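Local coordinates for histidine kinase (Methanosarcina mazei, PDB 3LI9), which is the extracellular double-Cache (PDC-fold) sensor domain of a putative membrane histidine kinase, which probably passes signals on by ATP-dependent phosphorylation of a histidine, at residues D126-P131 with A164-V169; D137-P142 with V151-P156. All coordinates share one frame; numbering follows the deposited sequence.

Contact 1 of 2, residues D126-P131 with A164-V169; sequences DYYQLP and AGIAGV
Ile166 reaches from strand 162-172 into the side of helix 126-134, and nearly all the packing between the two segments runs through its two branches. The longer branch ends in CD1, which is wedged between two consecutive tyrosines: it lies 3.6 Å from CD1 of Tyr127 and 3.7 Å from CD1 of Tyr128, obliquely placed to both rings. With CG1 set between the backbone N and the carbonyl carbon (chi1 61°) and chi2 extended, this branch stands well out from the strand. CG2, the shorter branch, meets Pro131 one turn further along, 3.7 Å from its CB. Replaced by an alanine, Ile166 would probably leave a gap between the two tyrosines and Pro131. Away from Ile166 the contact thins. Gly165 merely comes within 4.1 Å of Tyr128 OH through its CA, while Asp126, Gln129 and Leu130 meet nothing of the strand, Asp126 and Leu130 being exposed. The tyrosine hydroxyls are satisfied beyond the pair, Tyr127 OH by the carbonyl of Val120 and Tyr128 OH by Glu80. Gly165 also shares a classic beta bulge with Ala164, the two facing Ile157. The axes of 126-131 and 164-169 come within 8.4 Å, their directions 128° apart; such a helix packed on an antiparallel sheet is in keeping with the PAS-like PDC fold of Cache sensor domains.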
ATOM      1  N   ASP A 126       1.419 -13.188  -0.033  1.00 31.51           N
ATOM      2  CA  ASP A 126       2.156 -12.391  -0.983  1.00 31.70           C
ATOM      3  C   ASP A 126       3.157 -11.429  -0.376  1.00 28.59           C
ATOM      4  O   ASP A 126       4.103 -11.095  -1.028  1.00 29.34           O
ATOM      5  CB  ASP A 126       1.192 -11.544  -1.799  1.00 34.51           C
ATOM      6  CG  ASP A 126       0.431 -12.361  -2.808  1.00 39.74           C
ATOM      7  OD1 ASP A 126       0.858 -13.516  -3.100  1.00 46.74           O
ATOM      8  OD2 ASP A 126      -0.591 -11.824  -3.304  1.00 49.88           O
ATOM      9  N   TYR A 127       2.918 -10.899   0.810  1.00 26.81           N
ATOM     10  CA  TYR A 127       3.902  -9.935   1.303  1.00 24.49           C
ATOM     11  C   TYR A 127       5.302 -10.566   1.346  1.00 24.39           C
ATOM     12  O   TYR A 127       6.338  -9.844   1.283  1.00 22.62           O
ATOM     13  CB  TYR A 127       3.513  -9.432   2.697  1.00 24.74           C
ATOM     14  CG  TYR A 127       3.751 -10.430   3.858  1.00 24.24           C
ATOM     15  CD1 TYR A 127       4.872 -10.365   4.625  1.00 21.36           C
ATOM     16  CD2 TYR A 127       2.789 -11.394   4.200  1.00 25.79           C
ATOM     17  CE1 TYR A 127       5.071 -11.204   5.664  1.00 21.14           C
ATOM     18  CE2 TYR A 127       2.983 -12.264   5.279  1.00 26.14           C
ATOM     19  CZ  TYR A 127       4.132 -12.165   6.002  1.00 19.77           C
ATOM     20  OH  TYR A 127       4.350 -12.993   7.076  1.00 19.71           O
ATOM     21  N   TYR A 128       5.348 -11.884   1.531  1.00 22.62           N
ATOM     22  CA  TYR A 128       6.653 -12.602   1.592  1.00 23.53           C
ATOM     23  C   TYR A 128       6.893 -13.333   0.309  1.00 24.58           C
ATOM     24  O   TYR A 128       7.992 -13.290  -0.211  1.00 25.40           O
ATOM     25  CB  TYR A 128       6.678 -13.625   2.749  1.00 22.43           C
ATOM     26  CG  TYR A 128       8.025 -14.253   3.068  1.00 21.90           C
ATOM     27  CD1 TYR A 128       8.722 -13.874   4.215  1.00 20.27           C
ATOM     28  CD2 TYR A 128       8.542 -15.288   2.315  1.00 20.43           C
ATOM     29  CE1 TYR A 128       9.927 -14.463   4.570  1.00 20.64           C
ATOM     30  CE2 TYR A 128       9.758 -15.860   2.625  1.00 22.77           C
ATOM     31  CZ  TYR A 128      10.439 -15.478   3.752  1.00 20.47           C
ATOM     32  OH  TYR A 128      11.619 -16.097   4.116  1.00 17.78           O
ATOM     33  N   GLN A 129       5.860 -14.021  -0.203  1.00 25.65           N
ATOM     34  CA  GLN A 129       6.055 -14.879  -1.391  1.00 27.74           C
ATOM     35  C   GLN A 129       6.299 -14.065  -2.670  1.00 27.54           C
ATOM     36  O   GLN A 129       7.032 -14.500  -3.554  1.00 27.86           O
ATOM     37  CB  GLN A 129       4.871 -15.830  -1.606  1.00 26.31           C
ATOM     38  CG  GLN A 129       4.730 -16.917  -0.506  1.00 27.71           C
ATOM     39  CD  GLN A 129       5.975 -17.777  -0.378  1.00 33.20           C
ATOM     40  OE1 GLN A 129       6.434 -18.316  -1.345  1.00 35.04           O
ATOM     41  NE2 GLN A 129       6.509 -17.916   0.828  1.00 30.71           N
ATOM     42  N   LEU A 130       5.727 -12.880  -2.782  1.00 27.72           N
ATOM     43  CA  LEU A 130       5.988 -12.141  -4.038  1.00 28.63           C
ATOM     44  C   LEU A 130       7.439 -11.672  -4.135  1.00 27.74           C
ATOM     45  O   LEU A 130       8.083 -11.860  -5.171  1.00 29.07           O
ATOM     46  CB  LEU A 130       5.024 -10.973  -4.268  1.00 30.25           C
ATOM     47  CG  LEU A 130       3.593 -11.275  -4.734  1.00 35.25           C
ATOM     48  CD1 LEU A 130       2.843  -9.938  -4.962  1.00 36.98           C
ATOM     49  CD2 LEU A 130       3.607 -12.152  -6.008  1.00 37.00           C
ATOM     50  N   PRO A 131       7.984 -11.052  -3.076  1.00 26.19           N
ATOM     51  CA  PRO A 131       9.413 -10.752  -3.188  1.00 25.52           C
ATOM     52  C   PRO A 131      10.284 -11.975  -3.379  1.00 24.73           C
ATOM     53  O   PRO A 131      11.322 -11.885  -4.050  1.00 25.40           O
ATOM     54  CB  PRO A 131       9.757 -10.130  -1.826  1.00 26.43           C
ATOM     55  CG  PRO A 131       8.485  -9.476  -1.401  1.00 25.51           C
ATOM     56  CD  PRO A 131       7.353 -10.344  -1.950  1.00 26.15           C
ATOM     57  N   ALA A 164      17.325 -14.181   1.066  1.00 16.58           N
ATOM     58  CA  ALA A 164      17.429 -14.603   2.468  1.00 15.52           C
ATOM     59  C   ALA A 164      16.141 -14.308   3.269  1.00 14.04           C
ATOM     60  O   ALA A 164      15.959 -14.865   4.372  1.00 16.32           O
ATOM     61  CB  ALA A 164      18.591 -13.948   3.181  1.00 15.15           C
ATOM     62  N   GLY A 165      15.302 -13.416   2.751  1.00 14.31           N
ATOM     63  CA  GLY A 165      14.148 -12.953   3.566  1.00 14.23           C
ATOM     64  C   GLY A 165      13.700 -11.620   3.019  1.00 14.59           C
ATOM     65  O   GLY A 165      14.003 -11.226   1.888  1.00 13.36           O
ATOM     66  N   ILE A 166      12.867 -10.954   3.804  1.00 12.43           N
ATOM     67  CA  ILE A 166      12.251  -9.697   3.396  1.00 12.38           C
ATOM     68  C   ILE A 166      12.383  -8.690   4.580  1.00 13.15           C
ATOM     69  O   ILE A 166      12.501  -9.059   5.798  1.00 12.94           O
ATOM     70  CB  ILE A 166      10.740  -9.777   3.054  1.00 12.72           C
ATOM     71  CG1 ILE A 166       9.972 -10.241   4.304  1.00 15.69           C
ATOM     72  CG2 ILE A 166      10.470 -10.716   1.791  1.00 13.44           C
ATOM     73  CD1 ILE A 166       8.482 -10.175   4.180  1.00 21.75           C
ATOM     74  N   ALA A 167      12.315  -7.405   4.234  1.00 13.53           N
ATOM     75  CA  ALA A 167      12.123  -6.358   5.246  1.00 11.62           C
ATOM     76  C   ALA A 167      10.857  -5.658   4.756  1.00 12.47           C
ATOM     77  O   ALA A 167      10.701  -5.422   3.561  1.00 13.92           O
ATOM     78  CB  ALA A 167      13.295  -5.333   5.282  1.00 10.99           C
ATOM     79  N   GLY A 168      10.013  -5.296   5.704  1.00 11.04           N
ATOM     80  CA  GLY A 168       8.753  -4.688   5.311  1.00 11.98           C
ATOM     81  C   GLY A 168       8.239  -3.663   6.262  1.00 11.90           C
ATOM     82  O   GLY A 168       8.646  -3.619   7.381  1.00 10.51           O
ATOM     83  N   VAL A 169       7.351  -2.788   5.770  1.00 11.53           N
ATOM     84  CA  VAL A 169       6.592  -1.898   6.634  1.00 11.22           C
ATOM     85  C   VAL A 169       5.100  -1.921   6.300  1.00 11.64           C
ATOM     86  O   VAL A 169       4.708  -2.124   5.110  1.00 12.72           O
ATOM     87  CB  VAL A 169       7.091  -0.431   6.528  1.00 10.66           C
ATOM     88  CG1 VAL A 169       8.626  -0.378   6.795  1.00 13.84           C
ATOM     89  CG2 VAL A 169       6.839   0.105   5.102  1.00 13.66           C
TER

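Contact 2 of 2, residues D137-P142 with V151-P156; sequences DTLTEP and VSYDSP
An antiparallel pairing of the short strand 138-139 with strand 148-159, in the sheet of a Cache domain, brings Asp137, Thr138, Leu139 and Thr140 alongside Ser155, Asp154, Tyr153 and Ser152. Thr138 and Asp154 form the hydrogen-bonded pair: Thr138 N gives to Asp154 O at 2.8 Å, nearly straight at 169°, and Asp154 N returns a bond to Thr138 O. Leu139 and Tyr153 make the neighbouring non-hydrogen-bonded pair, and their side chains share the other face of the sheet from Thr138 and Asp154. Here CD1 of Leu139 sits 3.6 Å above the centre of the Tyr153 ring, only 7° off its normal, a CH-pi contact; the leucine's CG is anti to its own N (chi1 171°), and chi2 then swings CD1 over the ring. The leucine and Val151 side chains cross at about a right angle. The Tyr153 side chain also touches Met33 and Gln37 of the long N-terminal helix 13-48 of the PDC fold. Past the strand's end the pattern is continued by a side chain: Thr140 N still bonds Ser152 O, but Ser152 N is received by Thr140 OG1 at 3.0 Å instead of by a carbonyl. That hydroxyl in turn gives its proton to Glu141 O from above the carbonyl plane, so it takes part in two bonds, which probably restrict its rotation. At the other end, Ser155 OG donates to Asp137 OD1 at 2.6 Å, meeting it from above the carboxylate plane, while OD2 of Asp137 forms a salt bridge with Arg41 of the same helix 13-48. On the face carrying Thr138 and Asp154, Asp154 OD1 is hydrogen-bonded to Tyr76 OH.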
ATOM      1  N   ASP A 137      11.063  -5.408  -5.061  1.00 25.07           N
ATOM      2  CA  ASP A 137      10.233  -4.664  -4.064  1.00 24.73           C
ATOM      3  C   ASP A 137       8.754  -4.771  -4.439  1.00 25.15           C
ATOM      4  O   ASP A 137       8.393  -4.605  -5.627  1.00 25.89           O
ATOM      5  CB  ASP A 137      10.673  -3.187  -4.055  1.00 26.17           C
ATOM      6  CG  ASP A 137      12.120  -3.064  -3.794  1.00 31.66           C
ATOM      7  OD1 ASP A 137      12.564  -3.705  -2.817  1.00 34.19           O
ATOM      8  OD2 ASP A 137      12.861  -2.421  -4.610  1.00 36.96           O
ATOM      9  N   THR A 138       7.876  -5.015  -3.465  1.00 22.78           N
ATOM     10  CA  THR A 138       6.445  -5.189  -3.717  1.00 22.78           C
ATOM     11  C   THR A 138       5.585  -4.328  -2.820  1.00 21.74           C
ATOM     12  O   THR A 138       6.037  -3.907  -1.758  1.00 20.02           O
ATOM     13  CB  THR A 138       6.063  -6.660  -3.575  1.00 24.06           C
ATOM     14  OG1 THR A 138       6.071  -7.032  -2.184  1.00 30.90           O
ATOM     15  CG2 THR A 138       7.096  -7.480  -4.290  1.00 27.20           C
ATOM     16  N   LEU A 139       4.364  -4.055  -3.272  1.00 19.76           N
ATOM     17  CA  LEU A 139       3.382  -3.375  -2.526  1.00 19.69           C
ATOM     18  C   LEU A 139       2.116  -4.230  -2.643  1.00 20.84           C
ATOM     19  O   LEU A 139       1.641  -4.518  -3.777  1.00 20.74           O
ATOM     20  CB  LEU A 139       3.173  -1.976  -3.105  1.00 20.45           C
ATOM     21  CG  LEU A 139       2.036  -1.176  -2.582  1.00 22.62           C
ATOM     22  CD1 LEU A 139       2.246  -0.753  -1.132  1.00 24.19           C
ATOM     23  CD2 LEU A 139       1.909   0.092  -3.463  1.00 26.60           C
ATOM     24  N   THR A 140       1.593  -4.649  -1.492  1.00 17.32           N
ATOM     25  CA  THR A 140       0.364  -5.482  -1.506  1.00 18.20           C
ATOM     26  C   THR A 140      -0.835  -4.621  -1.933  1.00 19.40           C
ATOM     27  O   THR A 140      -0.863  -3.370  -1.880  1.00 18.57           O
ATOM     28  CB  THR A 140       0.044  -6.014  -0.064  1.00 18.50           C
ATOM     29  OG1 THR A 140      -0.311  -4.891   0.766  1.00 19.44           O
ATOM     30  CG2 THR A 140       1.246  -6.821   0.464  1.00 19.39           C
ATOM     31  N   GLU A 141      -1.903  -5.326  -2.258  1.00 19.36           N
ATOM     32  CA  GLU A 141      -3.188  -4.657  -2.392  1.00 20.49           C
ATOM     33  C   GLU A 141      -3.625  -4.281  -0.962  1.00 17.74           C
ATOM     34  O   GLU A 141      -3.220  -4.960  -0.036  1.00 17.18           O
ATOM     35  CB  GLU A 141      -4.137  -5.612  -3.120  1.00 23.14           C
ATOM     36  CG  GLU A 141      -3.894  -5.374  -4.705  1.00 28.83           C
ATOM     37  CD  GLU A 141      -4.308  -3.930  -5.194  1.00 34.69           C
ATOM     38  OE1 GLU A 141      -5.537  -3.784  -5.276  1.00 34.68           O
ATOM     39  OE2 GLU A 141      -3.461  -2.956  -5.511  1.00 23.82           O
ATOM     40  N   PRO A 142      -4.343  -3.164  -0.809  1.00 17.83           N
ATOM     41  CA  PRO A 142      -4.793  -2.774   0.543  1.00 16.10           C
ATOM     42  C   PRO A 142      -5.680  -3.837   1.160  1.00 17.50           C
ATOM     43  O   PRO A 142      -6.363  -4.628   0.451  1.00 15.68           O
ATOM     44  CB  PRO A 142      -5.612  -1.503   0.287  1.00 16.13           C
ATOM     45  CG  PRO A 142      -6.220  -1.791  -1.175  1.00 23.13           C
ATOM     46  CD  PRO A 142      -4.855  -2.202  -1.798  1.00 19.99           C
ATOM     47  N   VAL A 151      -1.737  -1.012   3.836  1.00 13.51           N
ATOM     48  CA  VAL A 151      -0.998  -1.705   2.781  1.00 14.72           C
ATOM     49  C   VAL A 151       0.393  -2.041   3.309  1.00 15.48           C
ATOM     50  O   VAL A 151       0.869  -1.388   4.228  1.00 14.60           O
ATOM     51  CB  VAL A 151      -0.927  -0.776   1.538  1.00 14.54           C
ATOM     52  CG1 VAL A 151      -0.055   0.478   1.735  1.00 17.98           C
ATOM     53  CG2 VAL A 151      -0.655  -1.561   0.289  1.00 20.84           C
ATOM     54  N   SER A 152       1.033  -3.038   2.697  1.00 13.29           N
ATOM     55  CA  SER A 152       2.385  -3.405   3.109  1.00 13.83           C
ATOM     56  C   SER A 152       3.378  -3.202   1.993  1.00 13.49           C
ATOM     57  O   SER A 152       3.076  -3.571   0.858  1.00 15.12           O
ATOM     58  CB  SER A 152       2.368  -4.932   3.470  1.00 15.96           C
ATOM     59  OG  SER A 152       3.563  -5.213   4.146  1.00 29.86           O
ATOM     60  N   TYR A 153       4.546  -2.687   2.334  1.00 11.33           N
ATOM     61  CA  TYR A 153       5.652  -2.548   1.374  1.00 13.52           C
ATOM     62  C   TYR A 153       6.702  -3.580   1.782  1.00 13.63           C
ATOM     63  O   TYR A 153       7.096  -3.615   2.947  1.00 14.13           O
ATOM     64  CB  TYR A 153       6.316  -1.170   1.507  1.00 13.98           C
ATOM     65  CG  TYR A 153       5.454   0.038   1.126  1.00 15.92           C
ATOM     66  CD1 TYR A 153       5.648   0.679  -0.106  1.00 17.82           C
ATOM     67  CD2 TYR A 153       4.432   0.497   1.975  1.00 19.13           C
ATOM     68  CE1 TYR A 153       4.881   1.775  -0.452  1.00 20.14           C
ATOM     69  CE2 TYR A 153       3.615   1.590   1.606  1.00 18.37           C
ATOM     70  CZ  TYR A 153       3.887   2.210   0.377  1.00 20.08           C
ATOM     71  OH  TYR A 153       3.103   3.289   0.009  1.00 21.15           O
ATOM     72  N   ASP A 154       7.225  -4.358   0.831  1.00 13.44           N
ATOM     73  CA  ASP A 154       8.171  -5.409   1.214  1.00 15.40           C
ATOM     74  C   ASP A 154       9.330  -5.419   0.240  1.00 15.11           C
ATOM     75  O   ASP A 154       9.129  -5.328  -0.951  1.00 16.68           O
ATOM     76  CB  ASP A 154       7.503  -6.781   1.204  1.00 16.39           C
ATOM     77  CG  ASP A 154       6.315  -6.820   2.131  1.00 18.90           C
ATOM     78  OD1 ASP A 154       6.564  -7.004   3.344  1.00 21.35           O
ATOM     79  OD2 ASP A 154       5.139  -6.558   1.700  1.00 20.84           O
ATOM     80  N   SER A 155      10.529  -5.575   0.773  1.00 14.15           N
ATOM     81  CA  SER A 155      11.740  -5.636  -0.104  1.00 14.49           C
ATOM     82  C   SER A 155      12.564  -6.850   0.231  1.00 14.59           C
ATOM     83  O   SER A 155      12.725  -7.215   1.391  1.00 14.24           O
ATOM     84  CB  SER A 155      12.675  -4.433   0.160  1.00 14.82           C
ATOM     85  OG  SER A 155      12.109  -3.229  -0.263  1.00 19.22           O
ATOM     86  N   PRO A 156      13.045  -7.550  -0.816  1.00 15.30           N
ATOM     87  CA  PRO A 156      13.838  -8.716  -0.579  1.00 15.56           C
ATOM     88  C   PRO A 156      15.239  -8.388  -0.035  1.00 15.04           C
ATOM     89  O   PRO A 156      15.849  -7.406  -0.458  1.00 16.07           O
ATOM     90  CB  PRO A 156      13.909  -9.384  -2.003  1.00 14.75           C
ATOM     91  CG  PRO A 156      13.831  -8.187  -2.951  1.00 15.95           C
ATOM     92  CD  PRO A 156      12.808  -7.269  -2.263  1.00 15.75           C
TER

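Contact 2 is nested within the chain loop that contact 1 closes, and their centres lie about 8 Å apart. The helix of contact 1 leads straight into the edge strand of contact 2, while their other two strands are sheet neighbours, joined by probable hydrogen bonds from Ser155 N to Ala167 O and from Tyr153 N to Val169 O, both 2.8 Å. Asp154 ties the two contacts together on the helix-facing side, its side chain touching Tyr127, Pro131 and Ile166. A bound BTB molecule, probably from the crystallisation liquor, comes about 4 Å from the side chain of Tyr127 and about 3 Å from that of Ser152, consistent with a pocket bordered by both contacts.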